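Local coordinates for cupin 2 conserved barrel domain protein (Planctomyces limnophilus, PDB 4H7L) that is of unknown function but, as a cupin barrel protein, binds a copper ion, at residues 16-21 with 43-48. Residues are numbered along the deposited sequence; the frame is centred on the assembly and turned at random.
Sequences MPQMIS and AGTSVS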
loop_
_atom_site.group_PDB
_atom_site.type_symbol
_atom_site.label_atom_id
_atom_site.label_comp_id
_atom_site.label_asym_id
_atom_site.label_seq_id
_atom_site.Cartn_x
_atom_site.Cartn_y
_atom_site.Cartn_z
HETATM N N MSE B 16 4.150 12.954 14.117
HETATM C CA MSE B 16 5.512 12.459 14.031
HETATM C C MSE B 16 5.589 11.298 13.047
HETATM O O MSE B 16 4.719 10.429 13.037
HETATM C CB MSE B 16 5.983 12.002 15.410
HETATM C CG MSE B 16 7.472 11.743 15.502
HETATM SE SE MSE B 16 8.019 11.341 17.321
HETATM C CE MSE B 16 7.526 13.022 18.162
ATOM N N PRO B 17 6.634 11.281 12.208
ATOM C CA PRO B 17 6.833 10.152 11.298
ATOM C C PRO B 17 7.086 8.855 12.059
ATOM O O PRO B 17 7.600 8.884 13.181
ATOM C CB PRO B 17 8.079 10.556 10.502
ATOM C CG PRO B 17 8.781 11.541 11.361
ATOM C CD PRO B 17 7.707 12.280 12.094
ATOM N N GLN B 18 6.718 7.731 11.461
ATOM C CA GLN B 18 6.979 6.435 12.069
ATOM C C GLN B 18 7.685 5.537 11.074
ATOM O O GLN B 18 7.515 5.673 9.863
ATOM C CB GLN B 18 5.682 5.773 12.529
ATOM C CG GLN B 18 4.931 6.544 13.599
ATOM C CD GLN B 18 3.520 6.026 13.790
ATOM O OE1 GLN B 18 3.318 4.912 14.273
ATOM N NE2 GLN B 18 2.534 6.828 13.396
HETATM N N MSE B 19 8.469 4.608 11.599
HETATM C CA MSE B 19 9.283 3.740 10.773
HETATM C C MSE B 19 9.195 2.317 11.300
HETATM O O MSE B 19 9.526 2.050 12.456
HETATM C CB MSE B 19 10.727 4.227 10.802
HETATM C CG MSE B 19 11.455 4.066 9.493
HETATM SE SE MSE B 19 13.142 5.035 9.493
HETATM C CE MSE B 19 14.356 3.519 9.330
ATOM N N ILE B 20 8.737 1.404 10.453
ATOM C CA ILE B 20 8.580 0.015 10.850
ATOM C C ILE B 20 9.066 -0.896 9.745
ATOM O O ILE B 20 8.848 -0.620 8.569
ATOM C CB ILE B 20 7.108 -0.333 11.121
ATOM C CG1 ILE B 20 6.407 0.827 11.833
ATOM C CG2 ILE B 20 7.020 -1.618 11.924
ATOM C CD1 ILE B 20 5.104 0.442 12.502
ATOM N N SER B 21 9.723 -1.986 10.121
ATOM C CA SER B 21 10.120 -2.992 9.145
ATOM C C SER B 21 9.076 -4.095 9.095
ATOM O O SER B 21 8.965 -4.895 10.022
ATOM C CB SER B 21 11.488 -3.581 9.484
ATOM O OG SER B 21 11.812 -4.616 8.571
ATOM N N ALA B 43 -1.967 4.036 15.845
ATOM C CA ALA B 43 -0.809 4.664 15.203
ATOM C C ALA B 43 -1.068 6.086 14.695
ATOM O O ALA B 43 -0.129 6.811 14.367
ATOM C CB ALA B 43 -0.305 3.784 14.063
ATOM N N GLY B 44 -2.332 6.482 14.619
ATOM C CA GLY B 44 -2.670 7.829 14.195
ATOM C C GLY B 44 -2.784 7.997 12.689
ATOM O O GLY B 44 -3.278 9.019 12.211
ATOM N N THR B 45 -2.329 7.003 11.936
ATOM C CA THR B 45 -2.422 7.054 10.482
ATOM C C THR B 45 -3.863 6.807 10.054
ATOM O O THR B 45 -4.683 6.351 10.849
ATOM C CB THR B 45 -1.509 6.006 9.823
ATOM O OG1 THR B 45 -1.933 4.690 10.196
ATOM C CG2 THR B 45 -0.060 6.210 10.254
ATOM N N SER B 46 -4.167 7.110 8.798
ATOM C CA SER B 46 -5.518 6.945 8.276
ATOM C C SER B 46 -5.741 5.545 7.716
ATOM O O SER B 46 -6.878 5.140 7.472
ATOM C CB SER B 46 -5.788 7.970 7.178
ATOM O OG SER B 46 -5.988 9.261 7.722
ATOM N N VAL B 47 -4.651 4.815 7.504
ATOM C CA VAL B 47 -4.732 3.482 6.930
ATOM C C VAL B 47 -3.789 2.524 7.643
ATOM O O VAL B 47 -2.784 2.938 8.218
ATOM C CB VAL B 47 -4.364 3.501 5.437
ATOM C CG1 VAL B 47 -5.121 4.599 4.724
ATOM C CG2 VAL B 47 -2.867 3.699 5.255
ATOM N N SER B 48 -4.125 1.240 7.604
ATOM C CA SER B 48 -3.233 0.205 8.093
ATOM C C SER B 48 -2.516 -0.369 6.890
ATOM O O SER B 48 -3.040 -0.326 5.780
ATOM C CB SER B 48 -4.014 -0.902 8.799
ATOM O OG SER B 48 -4.733 -0.394 9.903
#
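The side-chain amide of Gln18 meets Ala43 with its outer end, NE2 at the carbonyl O and OE1 beside the methyl CB, joining the N-terminal strand 18-21 of this cupin to the loop between strands 33-38 and 48-54. Strand 18-21 pairs antiparallel with a strand of the second subunit, so its sheet runs on across the dimer interface; the bond to Ala43 ties it back to its own chain. Gln18 carries CG anti to its carbonyl carbon (chi1 -62°) and runs extended beyond it, which brings the amide over to the loop, with the CA atoms of Gln18 and Ala43 8.6 Å apart. There Gln18 NE2 donates to Ala43 O at 2.8 Å, a hydrogen bond bent to 147° at the hydrogen. The acceptor lies 20° out of the amide plane. Replacing Gln18 by an alanine would probably leave Ala43 O without this donor and open a gap between strand and loop. The same loop reaches the other subunit, where Gln67 of that chain accepts from the Ser46 backbone N. Within the loop, Thr45 OG1 donates to Val47 O at 2.8 Å, while Thr45 CG2 lies 4.1 Å from Gln18 NE2.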